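Extracellular solute-binding protein, family 1 (Bifidobacterium longum subsp. infantis, PDB 6FTH) probably captures human milk oligosaccharides outside the cell and hands them to an ABC transporter for uptake. Local coordinates at residues P213-N218 and T224-G229; T233-K238 and V242-T247; N461-N466 and K508-W513; S471-Q476 and C495-S500. All blocks are in the same frame, centred on the assembly; numbering follows the deposited sequence.

Contact 1: residues P213-N218 and T224-G229; sequences PMLLLN and TGFNKG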
loop_
_atom_site.group_PDB
_atom_site.type_symbol
_atom_site.label_atom_id
_atom_site.label_comp_id
_atom_site.label_asym_id
_atom_site.label_seq_id
_atom_site.Cartn_x
_atom_site.Cartn_y
_atom_site.Cartn_z
ATOM N N PRO A 213 -2.519 -2.580 13.724
ATOM C CA PRO A 213 -3.622 -2.639 14.696
ATOM C C PRO A 213 -4.434 -1.355 14.710
ATOM O O PRO A 213 -5.608 -1.374 15.099
ATOM C CB PRO A 213 -2.922 -2.864 16.052
ATOM C CG PRO A 213 -1.456 -2.490 15.822
ATOM C CD PRO A 213 -1.203 -2.790 14.350
ATOM N N MET A 214 -3.834 -0.240 14.289
ATOM C CA MET A 214 -4.586 1.019 14.322
ATOM C C MET A 214 -5.616 1.114 13.222
ATOM O O MET A 214 -6.296 2.134 13.098
ATOM C CB MET A 214 -3.647 2.224 14.313
ATOM C CG MET A 214 -2.768 2.293 15.537
ATOM S SD MET A 214 -3.755 2.101 17.020
ATOM C CE MET A 214 -2.516 1.899 18.309
ATOM N N LEU A 215 -5.783 0.073 12.429
ATOM C CA LEU A 215 -6.965 0.007 11.584
ATOM C C LEU A 215 -8.254 0.075 12.399
ATOM O O LEU A 215 -9.306 0.390 11.832
ATOM C CB LEU A 215 -6.914 -1.250 10.733
ATOM C CG LEU A 215 -5.915 -1.232 9.587
ATOM C CD1 LEU A 215 -5.710 -2.641 9.079
ATOM C CD2 LEU A 215 -6.390 -0.312 8.449
ATOM N N LEU A 216 -8.212 -0.197 13.709
ATOM C CA LEU A 216 -9.395 -0.001 14.554
ATOM C C LEU A 216 -9.795 1.468 14.689
ATOM O O LEU A 216 -10.893 1.750 15.180
ATOM C CB LEU A 216 -9.225 -0.649 15.940
ATOM C CG LEU A 216 -9.339 -2.174 15.961
ATOM C CD1 LEU A 216 -9.402 -2.629 17.412
ATOM C CD2 LEU A 216 -10.545 -2.693 15.216
ATOM N N LEU A 217 -8.954 2.409 14.245
ATOM C CA LEU A 217 -9.415 3.798 14.198
ATOM C C LEU A 217 -10.653 3.939 13.328
ATOM O O LEU A 217 -11.504 4.798 13.587
ATOM C CB LEU A 217 -8.320 4.717 13.656
ATOM C CG LEU A 217 -7.200 5.056 14.635
ATOM C CD1 LEU A 217 -5.958 5.586 13.929
ATOM C CD2 LEU A 217 -7.714 6.074 15.660
ATOM N N ASN A 218 -10.804 3.081 12.316
ATOM C CA ASN A 218 -11.992 3.154 11.468
ATOM C C ASN A 218 -13.271 2.882 12.266
ATOM O O ASN A 218 -14.342 3.424 11.933
ATOM C CB ASN A 218 -11.841 2.162 10.311
ATOM C CG ASN A 218 -10.766 2.592 9.321
ATOM O OD1 ASN A 218 -10.909 3.592 8.586
ATOM N ND2 ASN A 218 -9.666 1.846 9.292
ATOM N N THR A 224 -8.821 5.743 7.918
ATOM C CA THR A 224 -7.387 5.537 7.731
ATOM C C THR A 224 -7.039 5.385 6.249
ATOM O O THR A 224 -7.900 5.155 5.387
ATOM C CB THR A 224 -6.865 4.316 8.509
ATOM O OG1 THR A 224 -7.460 3.117 7.992
ATOM C CG2 THR A 224 -7.197 4.392 9.995
ATOM N N GLY A 225 -5.753 5.556 5.953
ATOM C CA GLY A 225 -5.256 5.394 4.594
ATOM C C GLY A 225 -3.866 4.799 4.605
ATOM O O GLY A 225 -2.883 5.424 4.190
ATOM N N PHE A 226 -3.787 3.568 5.072
ATOM C CA PHE A 226 -2.500 2.991 5.424
ATOM C C PHE A 226 -1.728 2.374 4.252
ATOM O O PHE A 226 -0.614 1.879 4.471
ATOM C CB PHE A 226 -2.636 2.006 6.598
ATOM C CG PHE A 226 -2.974 2.652 7.938
ATOM C CD1 PHE A 226 -2.774 4.000 8.193
ATOM C CD2 PHE A 226 -3.498 1.877 8.962
ATOM C CE1 PHE A 226 -3.085 4.545 9.436
ATOM C CE2 PHE A 226 -3.828 2.416 10.181
ATOM C CZ PHE A 226 -3.605 3.763 10.426
ATOM N N ASN A 227 -2.242 2.392 3.018
ATOM C CA ASN A 227 -1.404 1.946 1.902
ATOM C C ASN A 227 -0.242 2.914 1.686
ATOM O O ASN A 227 0.874 2.490 1.358
ATOM C CB ASN A 227 -2.188 1.834 0.597
ATOM C CG ASN A 227 -3.068 0.583 0.480
ATOM O OD1 ASN A 227 -3.475 -0.036 1.463
ATOM N ND2 ASN A 227 -3.400 0.244 -0.771
ATOM N N LYS A 228 -0.485 4.217 1.836
ATOM C CA LYS A 228 0.461 5.269 1.451
ATOM C C LYS A 228 -0.130 6.633 1.792
ATOM O O LYS A 228 -1.348 6.793 1.919
ATOM C CB LYS A 228 0.804 5.222 -0.043
ATOM C CG LYS A 228 -0.394 5.244 -0.991
ATOM C CD LYS A 228 0.048 5.126 -2.459
ATOM C CE LYS A 228 -1.119 5.193 -3.449
ATOM N NZ LYS A 228 -1.975 3.970 -3.460
ATOM N N GLY A 229 0.750 7.612 1.936
ATOM C CA GLY A 229 0.345 9.002 2.068
ATOM C C GLY A 229 0.485 9.558 3.471
ATOM O O GLY A 229 1.337 9.132 4.257
#
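Asn-218 and Thr-224 join the two sides of a buried loop in this solute-binding protein, tying a 3-10 turn at 213-216 to the chain that enters a type I beta turn, Gly-225 to Lys-228. The polar part is a two-point grip by one amide. Asn-218 OD1 accepts from Thr-224 N at 3.1 Å, with the donor tilted from the carbonyl plane, while Asn-218 ND2 donates to Thr-224 OG1 at 2.9 Å, nearly in the amide plane. The same ND2 also donates to Leu-215 O at 2.9 Å, so three bonds fix the rotation of the amide. Thr-224 OG1 has a further partner in Asp-330, whose OD2 also accepts from Phe-226 N, so one carboxylate oxygen holds two points of the second segment. The apolar part gathers round Thr-224 and the ring of Phe-226. Thr-224 CG2 lies anti to its own carbonyl carbon (OG1 at chi1 65°), and it packs on Leu-217 CB at 3.8 Å. Leu-215 and the ring slide past each other in opposite directions, Leu-215 CD2 3.7 Å from Phe-226 CD2. Backbone closes the set: Met-214 C meets the ring edge-on, 3.8 Å from Phe-226 CE2.

Contact 2: residues T233-K238 and V242-T247; sequences TGFYAK and VKSFLT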
loop_
_atom_site.group_PDB
_atom_site.type_symbol
_atom_site.label_atom_id
_atom_site.label_comp_id
_atom_site.label_asym_id
_atom_site.label_seq_id
_atom_site.Cartn_x
_atom_site.Cartn_y
_atom_site.Cartn_z
ATOM N N THR A 233 1.492 8.583 8.807
ATOM C CA THR A 233 2.227 9.444 9.722
ATOM C C THR A 233 1.344 10.123 10.755
ATOM O O THR A 233 1.844 10.934 11.543
ATOM C CB THR A 233 3.074 10.477 8.958
ATOM O OG1 THR A 233 2.252 11.394 8.229
ATOM C CG2 THR A 233 4.012 9.770 7.979
ATOM N N GLY A 234 0.058 9.790 10.811
ATOM C CA GLY A 234 -0.799 10.214 11.887
ATOM C C GLY A 234 -1.834 11.273 11.554
ATOM O O GLY A 234 -2.371 11.882 12.481
ATOM N N PHE A 235 -2.144 11.490 10.282
ATOM C CA PHE A 235 -3.078 12.543 9.875
ATOM C C PHE A 235 -4.333 11.984 9.223
ATOM O O PHE A 235 -4.331 10.886 8.655
ATOM C CB PHE A 235 -2.391 13.549 8.949
ATOM C CG PHE A 235 -1.179 14.152 9.584
ATOM C CD1 PHE A 235 -1.301 15.206 10.468
ATOM C CD2 PHE A 235 0.068 13.555 9.424
ATOM C CE1 PHE A 235 -0.193 15.707 11.133
ATOM C CE2 PHE A 235 1.178 14.052 10.080
ATOM C CZ PHE A 235 1.053 15.127 10.931
ATOM N N TYR A 236 -5.414 12.760 9.331
ATOM C CA TYR A 236 -6.677 12.420 8.709
ATOM C C TYR A 236 -7.401 13.703 8.358
ATOM O O TYR A 236 -6.958 14.799 8.696
ATOM C CB TYR A 236 -7.562 11.563 9.604
ATOM C CG TYR A 236 -8.165 12.228 10.813
ATOM C CD1 TYR A 236 -7.405 12.432 11.963
ATOM C CD2 TYR A 236 -9.505 12.590 10.827
ATOM C CE1 TYR A 236 -7.955 13.011 13.076
ATOM C CE2 TYR A 236 -10.059 13.185 11.928
ATOM C CZ TYR A 236 -9.286 13.380 13.063
ATOM O OH TYR A 236 -9.805 13.950 14.206
ATOM N N ALA A 237 -8.516 13.553 7.661
ATOM C CA ALA A 237 -9.372 14.688 7.339
ATOM C C ALA A 237 -10.820 14.322 7.619
ATOM O O ALA A 237 -11.224 13.166 7.484
ATOM C CB ALA A 237 -9.243 15.126 5.882
ATOM N N LYS A 238 -11.599 15.324 8.007
ATOM C CA LYS A 238 -13.039 15.159 8.124
ATOM C C LYS A 238 -13.674 16.500 7.803
ATOM O O LYS A 238 -13.232 17.525 8.321
ATOM C CB LYS A 238 -13.414 14.732 9.550
ATOM C CG LYS A 238 -14.436 13.641 9.635
ATOM C CD LYS A 238 -14.887 13.412 11.073
ATOM C CE LYS A 238 -14.211 12.204 11.693
ATOM N NZ LYS A 238 -14.915 11.841 12.957
ATOM N N VAL A 242 -8.169 19.057 8.208
ATOM C CA VAL A 242 -7.104 18.109 8.514
ATOM C C VAL A 242 -6.789 18.163 9.999
ATOM O O VAL A 242 -6.679 19.254 10.589
ATOM C CB VAL A 242 -5.862 18.431 7.672
ATOM C CG1 VAL A 242 -4.686 17.597 8.165
ATOM C CG2 VAL A 242 -6.137 18.154 6.186
ATOM N N LYS A 243 -6.621 16.988 10.602
ATOM C CA LYS A 243 -6.248 16.847 11.996
ATOM C C LYS A 243 -5.228 15.724 12.128
ATOM O O LYS A 243 -5.009 14.939 11.206
ATOM C CB LYS A 243 -7.478 16.605 12.872
ATOM C CG LYS A 243 -8.502 17.737 12.749
ATOM C CD LYS A 243 -9.751 17.437 13.497
ATOM C CE LYS A 243 -10.686 18.639 13.456
ATOM N NZ LYS A 243 -11.898 18.383 14.297
ATOM N N SER A 244 -4.594 15.657 13.294
ATOM C CA SER A 244 -3.811 14.482 13.652
ATOM C C SER A 244 -4.603 13.593 14.589
ATOM O O SER A 244 -5.170 14.060 15.574
ATOM C CB SER A 244 -2.494 14.853 14.330
ATOM O OG SER A 244 -1.776 13.671 14.716
ATOM N N PHE A 245 -4.624 12.295 14.295
ATOM C CA PHE A 245 -5.263 11.398 15.235
ATOM C C PHE A 245 -4.362 11.033 16.405
ATOM O O PHE A 245 -4.847 10.426 17.358
ATOM C CB PHE A 245 -5.847 10.147 14.557
ATOM C CG PHE A 245 -4.850 9.281 13.803
ATOM C CD1 PHE A 245 -3.933 8.472 14.467
ATOM C CD2 PHE A 245 -4.925 9.198 12.426
ATOM C CE1 PHE A 245 -3.068 7.656 13.760
ATOM C CE2 PHE A 245 -4.050 8.387 11.698
ATOM C CZ PHE A 245 -3.136 7.592 12.375
ATOM N N LEU A 246 -3.092 11.434 16.377
ATOM C CA LEU A 246 -2.149 11.013 17.406
ATOM C C LEU A 246 -2.522 11.548 18.773
ATOM O O LEU A 246 -2.113 10.966 19.779
ATOM C CB LEU A 246 -0.743 11.488 17.046
ATOM C CG LEU A 246 -0.147 10.897 15.776
ATOM C CD1 LEU A 246 1.218 11.530 15.496
ATOM C CD2 LEU A 246 -0.008 9.383 15.865
ATOM N N THR A 247 -3.282 12.643 18.837
ATOM C CA THR A 247 -3.721 13.247 20.091
ATOM C C THR A 247 -5.237 13.214 20.242
ATOM O O THR A 247 -5.805 13.960 21.051
ATOM C CB THR A 247 -3.203 14.691 20.206
ATOM O OG1 THR A 247 -3.687 15.450 19.093
ATOM C CG2 THR A 247 -1.700 14.722 20.214
HETATM O O HOH W 1 -8.354 14.748 16.323
#
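Val-242 sets its CA against the backbone of Tyr-236, 3.3 Å from Tyr-236 O in a CA-H...O contact, and its CG2 packs loosely on Ala-237 CB. Next comes Lys-243, whose N donates to Tyr-236 O and whose O accepts from Tyr-236 N, both at 2.9 Å and nearly straight. Its side chain runs obliquely past the Tyr-236 ring, with Lys-243 CB 3.6 Å from Tyr-236 CE1 and CD beside the hydroxyl. Tyr-236 OH reaches a water, 2.7 Å away, that also makes a weak bond to Ser-244 O. These pairs define a two-stranded antiparallel beta hairpin, with Phe-235, Ala-237, Val-242 and Ser-244 on one face and Tyr-236 and Lys-243 on the other. Ser-244, the non-hydrogen-bonded partner of Phe-235, ends the strand pairing with its side chain: OG, anti to the backbone N (chi1 178°), donates to Gly-234 O at 2.9 Å and accepts from Leu-246 N, an ST turn. Phe-245 N reaches the same Gly-234 O from the opposite face of its carbonyl plane, also at 2.9 Å. Gly-234 CA sits over one face of the Phe-245 ring, offset toward the rim, 3.9 Å from its centroid, a CH-pi contact. Leu-246 finally covers that glycine with CG, 4.0 Å from Gly-234 CA.

Contact 3: residues N461-N466 and K508-W513; sequences NTLTNN and KIWQKW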
loop_
_atom_site.group_PDB
_atom_site.type_symbol
_atom_site.label_atom_id
_atom_site.label_comp_id
_atom_site.label_asym_id
_atom_site.label_seq_id
_atom_site.Cartn_x
_atom_site.Cartn_y
_atom_site.Cartn_z
ATOM N N ASN A 461 10.510 18.546 4.053
ATOM C CA ASN A 461 11.610 18.403 4.991
ATOM C C ASN A 461 11.179 18.761 6.413
ATOM O O ASN A 461 11.565 18.091 7.375
ATOM C CB ASN A 461 12.813 19.229 4.521
ATOM C CG ASN A 461 13.447 18.655 3.250
ATOM O OD1 ASN A 461 13.364 17.463 2.983
ATOM N ND2 ASN A 461 14.077 19.517 2.469
ATOM N N THR A 462 10.354 19.795 6.575
ATOM C CA THR A 462 9.838 20.088 7.909
ATOM C C THR A 462 9.038 18.916 8.454
ATOM O O THR A 462 9.226 18.501 9.601
ATOM C CB THR A 462 8.963 21.336 7.875
ATOM O OG1 THR A 462 9.775 22.462 7.498
ATOM C CG2 THR A 462 8.337 21.583 9.240
ATOM N N LEU A 463 8.119 18.393 7.643
ATOM C CA LEU A 463 7.301 17.258 8.072
ATOM C C LEU A 463 8.164 16.090 8.501
ATOM O O LEU A 463 7.978 15.536 9.586
ATOM C CB LEU A 463 6.364 16.826 6.951
ATOM C CG LEU A 463 5.223 17.790 6.622
ATOM C CD1 LEU A 463 4.528 17.289 5.391
ATOM C CD2 LEU A 463 4.225 17.910 7.774
ATOM N N THR A 464 9.111 15.695 7.653
ATOM C CA THR A 464 9.921 14.515 7.940
ATOM C C THR A 464 10.790 14.729 9.173
ATOM O O THR A 464 10.927 13.828 10.015
ATOM C CB THR A 464 10.773 14.170 6.716
ATOM O OG1 THR A 464 11.665 15.240 6.435
ATOM C CG2 THR A 464 9.932 13.926 5.520
ATOM N N ASN A 465 11.373 15.921 9.317
ATOM C CA ASN A 465 12.194 16.201 10.488
ATOM C C ASN A 465 11.364 16.112 11.762
ATOM O O ASN A 465 11.757 15.457 12.733
ATOM C CB ASN A 465 12.859 17.576 10.372
ATOM C CG ASN A 465 14.199 17.659 11.139
ATOM O OD1 ASN A 465 15.272 17.387 10.582
ATOM N ND2 ASN A 465 14.135 18.029 12.414
ATOM N N ASN A 466 10.194 16.774 11.780
ATOM C CA ASN A 466 9.349 16.706 12.955
ATOM C C ASN A 466 8.842 15.281 13.180
ATOM O O ASN A 466 8.824 14.794 14.322
ATOM C CB ASN A 466 8.153 17.651 12.798
ATOM C CG ASN A 466 8.525 19.127 12.886
ATOM O OD1 ASN A 466 9.629 19.507 13.294
ATOM N ND2 ASN A 466 7.572 19.977 12.519
ATOM N N LYS A 508 -0.893 21.947 10.328
ATOM C CA LYS A 508 -1.141 23.117 9.502
ATOM C C LYS A 508 -0.536 22.966 8.105
ATOM O O LYS A 508 -1.138 23.406 7.114
ATOM C CB LYS A 508 -0.613 24.349 10.237
ATOM C CG LYS A 508 -0.877 25.677 9.549
ATOM C CD LYS A 508 -0.898 26.898 10.537
ATOM C CE LYS A 508 0.340 26.943 11.351
ATOM N NZ LYS A 508 0.398 28.212 12.101
ATOM N N ILE A 509 0.661 22.352 7.998
ATOM C CA ILE A 509 1.267 22.087 6.697
ATOM C C ILE A 509 0.381 21.173 5.860
ATOM O O ILE A 509 0.110 21.455 4.685
ATOM C CB ILE A 509 2.680 21.498 6.877
ATOM C CG1 ILE A 509 3.624 22.603 7.361
ATOM C CG2 ILE A 509 3.171 20.866 5.585
ATOM C CD1 ILE A 509 5.018 22.091 7.790
ATOM N N TRP A 510 -0.133 20.092 6.467
ATOM C CA TRP A 510 -0.992 19.188 5.715
ATOM C C TRP A 510 -2.297 19.874 5.337
ATOM O O TRP A 510 -2.804 19.672 4.230
ATOM C CB TRP A 510 -1.250 17.891 6.487
ATOM C CG TRP A 510 -0.163 16.890 6.281
ATOM C CD1 TRP A 510 0.717 16.433 7.213
ATOM C CD2 TRP A 510 0.146 16.206 5.052
ATOM N NE1 TRP A 510 1.563 15.505 6.633
ATOM C CE2 TRP A 510 1.239 15.367 5.312
ATOM C CE3 TRP A 510 -0.382 16.244 3.761
ATOM C CZ2 TRP A 510 1.808 14.545 4.335
ATOM C CZ3 TRP A 510 0.192 15.430 2.779
ATOM C CH2 TRP A 510 1.276 14.597 3.079
ATOM N N GLN A 511 -2.860 20.692 6.232
ATOM C CA GLN A 511 -4.070 21.421 5.861
ATOM C C GLN A 511 -3.819 22.311 4.654
ATOM O O GLN A 511 -4.659 22.408 3.752
ATOM C CB GLN A 511 -4.581 22.267 7.020
ATOM C CG GLN A 511 -5.845 23.056 6.689
ATOM C CD GLN A 511 -7.110 22.208 6.756
ATOM O OE1 GLN A 511 -7.508 21.760 7.835
ATOM N NE2 GLN A 511 -7.765 22.026 5.612
ATOM N N LYS A 512 -2.689 23.009 4.643
ATOM C CA LYS A 512 -2.382 23.918 3.542
ATOM C C LYS A 512 -2.323 23.179 2.216
ATOM O O LYS A 512 -2.933 23.601 1.233
ATOM C CB LYS A 512 -1.052 24.618 3.814
ATOM C CG LYS A 512 -0.637 25.566 2.694
ATOM C CD LYS A 512 0.637 26.289 3.003
ATOM C CE LYS A 512 1.806 25.362 2.937
ATOM N NZ LYS A 512 3.128 26.055 3.135
ATOM N N TRP A 513 -1.565 22.089 2.155
ATOM C CA TRP A 513 -1.431 21.387 0.876
ATOM C C TRP A 513 -2.720 20.670 0.504
ATOM O O TRP A 513 -3.098 20.623 -0.673
ATOM C CB TRP A 513 -0.254 20.428 0.926
ATOM C CG TRP A 513 1.030 21.189 0.930
ATOM C CD1 TRP A 513 1.855 21.402 1.995
ATOM C CD2 TRP A 513 1.569 21.947 -0.156
ATOM N NE1 TRP A 513 2.898 22.235 1.631
ATOM C CE2 TRP A 513 2.732 22.592 0.320
ATOM C CE3 TRP A 513 1.179 22.152 -1.485
ATOM C CZ2 TRP A 513 3.533 23.391 -0.502
ATOM C CZ3 TRP A 513 1.972 22.955 -2.299
ATOM C CH2 TRP A 513 3.135 23.567 -1.798
#
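Leu-463 wedges its two methyl branches between Ile-509 and Trp-510, and this branched tip carries most of the contact. Both methyls touch both residues. Leu-463 CD1 goes farther over the indole, standing over one face, offset toward the rim, 3.7 Å from Trp-510 NE1 and 3.8 Å from Trp-510 CE2. Leu-463 CD2 lies 3.8 Å from Ile-509 CG2 and equally close to Trp-510 NE1, while the leucine and isoleucine side chains slide past each other in opposite directions. The preceding residue, Thr-462, adds a methyl contact, its CG2 3.7 Å from Ile-509 CD1. That methyl is available because CG2 lies anti to the backbone N, which leaves OG1 beside its own backbone and only weakly bonded to Thr-458 O. No hydrogen bond links the two segments, so the contact between 461-466 and 508-513 is apolar packing.

The segments lie on helices 457-484 and 503-518; their axes approach to 11.1 Å, at 148° between N-to-C directions, a roughly antiparallel packing with a spacing bridged by long side chains rather than by close backbone approach. Beyond the apolar seam, polar pairs lash the same helices together. Lys-512 NZ makes a salt bridge with Asp-459, and the same carboxylate accepts from Trp-513 NE1. Toward the C-terminal end of 461-466, Asn-466 ND2 donates to Asn-506 OD1 and Glu-505 OE1. Trp-510 is itself positioned by its surroundings: its ring meets that of Phe-235 with the planes at about 40°, and Val-242 of the adjoining hairpin also packs on it, while Gln-511 OE1 accepts from Val-242 N.

Contact 4: residues S471-Q476 and C495-S500; sequences SNVVMQ and CKQLDS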
loop_
_atom_site.group_PDB
_atom_site.type_symbol
_atom_site.label_atom_id
_atom_site.label_comp_id
_atom_site.label_asym_id
_atom_site.label_seq_id
_atom_site.Cartn_x
_atom_site.Cartn_y
_atom_site.Cartn_z
ATOM N N SER A 471 7.621 10.323 15.954
ATOM C CA SER A 471 7.362 8.896 15.831
ATOM C C SER A 471 8.008 8.109 16.961
ATOM O O SER A 471 7.433 7.112 17.423
ATOM C CB SER A 471 7.809 8.391 14.465
ATOM O OG SER A 471 9.177 8.593 14.245
ATOM N N ASN A 472 9.183 8.540 17.431
ATOM C CA ASN A 472 9.829 7.838 18.538
ATOM C C ASN A 472 8.943 7.847 19.775
ATOM O O ASN A 472 8.785 6.821 20.449
ATOM C CB ASN A 472 11.173 8.479 18.884
ATOM C CG ASN A 472 12.208 8.362 17.781
ATOM O OD1 ASN A 472 12.236 7.396 17.022
ATOM N ND2 ASN A 472 13.097 9.355 17.713
ATOM N N VAL A 473 8.352 9.000 20.096
ATOM C CA VAL A 473 7.476 9.092 21.254
ATOM C C VAL A 473 6.225 8.258 21.037
ATOM O O VAL A 473 5.816 7.491 21.911
ATOM C CB VAL A 473 7.128 10.564 21.552
ATOM C CG1 VAL A 473 6.108 10.694 22.685
ATOM C CG2 VAL A 473 8.416 11.368 21.847
ATOM N N VAL A 474 5.583 8.420 19.877
ATOM C CA VAL A 474 4.320 7.732 19.621
ATOM C C VAL A 474 4.508 6.225 19.728
ATOM O O VAL A 474 3.704 5.532 20.367
ATOM C CB VAL A 474 3.755 8.131 18.242
ATOM C CG1 VAL A 474 2.533 7.253 17.877
ATOM C CG2 VAL A 474 3.323 9.591 18.226
ATOM N N MET A 475 5.552 5.702 19.084
ATOM C CA MET A 475 5.743 4.256 19.029
ATOM C C MET A 475 6.006 3.705 20.423
ATOM O O MET A 475 5.427 2.685 20.817
ATOM C CB MET A 475 6.894 3.938 18.067
ATOM C CG MET A 475 7.371 2.490 18.042
ATOM S SD MET A 475 8.662 2.149 16.793
ATOM C CE MET A 475 9.421 3.768 16.627
ATOM N N GLN A 476 6.855 4.387 21.197
ATOM C CA GLN A 476 7.177 3.918 22.538
ATOM C C GLN A 476 5.961 3.974 23.451
ATOM O O GLN A 476 5.634 2.991 24.126
ATOM C CB GLN A 476 8.337 4.743 23.106
ATOM C CG GLN A 476 8.856 4.257 24.449
ATOM C CD GLN A 476 8.091 4.827 25.634
ATOM O OE1 GLN A 476 7.538 4.084 26.455
ATOM N NE2 GLN A 476 8.072 6.156 25.742
ATOM N N CYS A 495 0.521 14.491 24.881
ATOM C CA CYS A 495 -0.015 15.428 23.897
ATOM C C CYS A 495 0.820 16.702 23.871
ATOM O O CYS A 495 1.175 17.203 22.802
ATOM C CB CYS A 495 -1.478 15.742 24.211
ATOM S SG CYS A 495 -2.620 14.368 23.866
ATOM N N LYS A 496 1.187 17.205 25.042
ATOM C CA LYS A 496 2.033 18.391 25.073
ATOM C C LYS A 496 3.404 18.099 24.484
ATOM O O LYS A 496 3.994 18.944 23.807
ATOM C CB LYS A 496 2.154 18.879 26.511
ATOM C CG LYS A 496 0.864 19.395 27.086
ATOM C CD LYS A 496 1.043 19.636 28.580
ATOM C CE LYS A 496 0.115 20.706 29.102
ATOM N NZ LYS A 496 -1.291 20.269 29.102
ATOM N N GLN A 497 3.928 16.899 24.723
ATOM C CA GLN A 497 5.223 16.546 24.164
ATOM C C GLN A 497 5.188 16.549 22.638
ATOM O O GLN A 497 6.112 17.054 21.990
ATOM C CB GLN A 497 5.713 15.191 24.711
ATOM C CG GLN A 497 7.123 14.827 24.285
ATOM C CD GLN A 497 7.646 13.567 24.954
ATOM O OE1 GLN A 497 6.900 12.823 25.581
ATOM N NE2 GLN A 497 8.937 13.337 24.831
ATOM N N LEU A 498 4.135 15.977 22.030
ATOM C CA LEU A 498 4.069 15.961 20.568
ATOM C C LEU A 498 3.973 17.374 20.009
ATOM O O LEU A 498 4.598 17.693 18.991
ATOM C CB LEU A 498 2.883 15.116 20.083
ATOM C CG LEU A 498 2.925 13.628 20.492
ATOM C CD1 LEU A 498 1.901 12.839 19.644
ATOM C CD2 LEU A 498 4.323 13.012 20.341
ATOM N N ASP A 499 3.225 18.234 20.689
ATOM C CA ASP A 499 3.148 19.643 20.290
ATOM C C ASP A 499 4.523 20.296 20.345
ATOM O O ASP A 499 4.908 21.026 19.425
ATOM C CB ASP A 499 2.172 20.389 21.196
ATOM C CG ASP A 499 0.707 20.089 20.872
ATOM O OD1 ASP A 499 0.448 19.328 19.922
ATOM O OD2 ASP A 499 -0.178 20.618 21.578
ATOM N N SER A 500 5.305 19.999 21.390
ATOM C CA SER A 500 6.651 20.550 21.501
ATOM C C SER A 500 7.568 20.074 20.384
ATOM O O SER A 500 8.568 20.734 20.095
ATOM C CB SER A 500 7.261 20.164 22.850
ATOM O OG SER A 500 7.768 18.839 22.851
#
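Val-473 and Leu-498 mark the nearest approach of two antiparallel helical segments, their CA atoms 7.7 Å apart. The segment axes run at 160° to each other and come within 10.4 Å, and helices 457-484 and 487-500, joined by a short connection, form a helical hairpin. Side chains fill the gap between them. Val-473 points at the partner helix and uses both methyls: CG1 touches both Leu-498 CD2, at 3.7 Å, and Gln-497 OE1, while CG2 lies 3.6 Å from Gln-497 NE2. Gln-497 gets there with an extended chain, CG anti to the backbone N (chi1 -174°), so that its terminal amide lies against both methyls, NE2 by CG2 and OE1 3.7 Å from Val-473 CG1. At the other methyl of Leu-498, Val-474 crosses at about a right angle, with Val-474 CG2 3.8 Å from Leu-498 CD1. Leu-246 touches both Val-474 and Leu-498, extending this apolar seam toward the hairpin at 235-244, and Tyr-494 packs on both valines. With no hydrogen bond or salt bridge between the segments, the pairing holds by apolar packing without directional bonds, the terminal amide of an exposed glutamine covering Val-473 at the rim.

Burial sorts the four contacts. Contacts 1 and 2 lie in the interior and combine directed hydrogen bonds with ring and methyl packing, whereas contacts 3 and 4, whose centres lie about 21 and 25 Å from the centre of the chain, are partly buried helix pairs with apolar interfaces. Both of these use helix 457-484, against 503-518 in contact 3 and 487-500 in contact 4. Contact 2 is the bridge between the two classes: Phe-245 packs on Leu-217 and Phe-226 of contact 1, Thr-247 packs on Cys-495 of contact 4, and other side chains of the hairpin carry the packing on to both helix pairs.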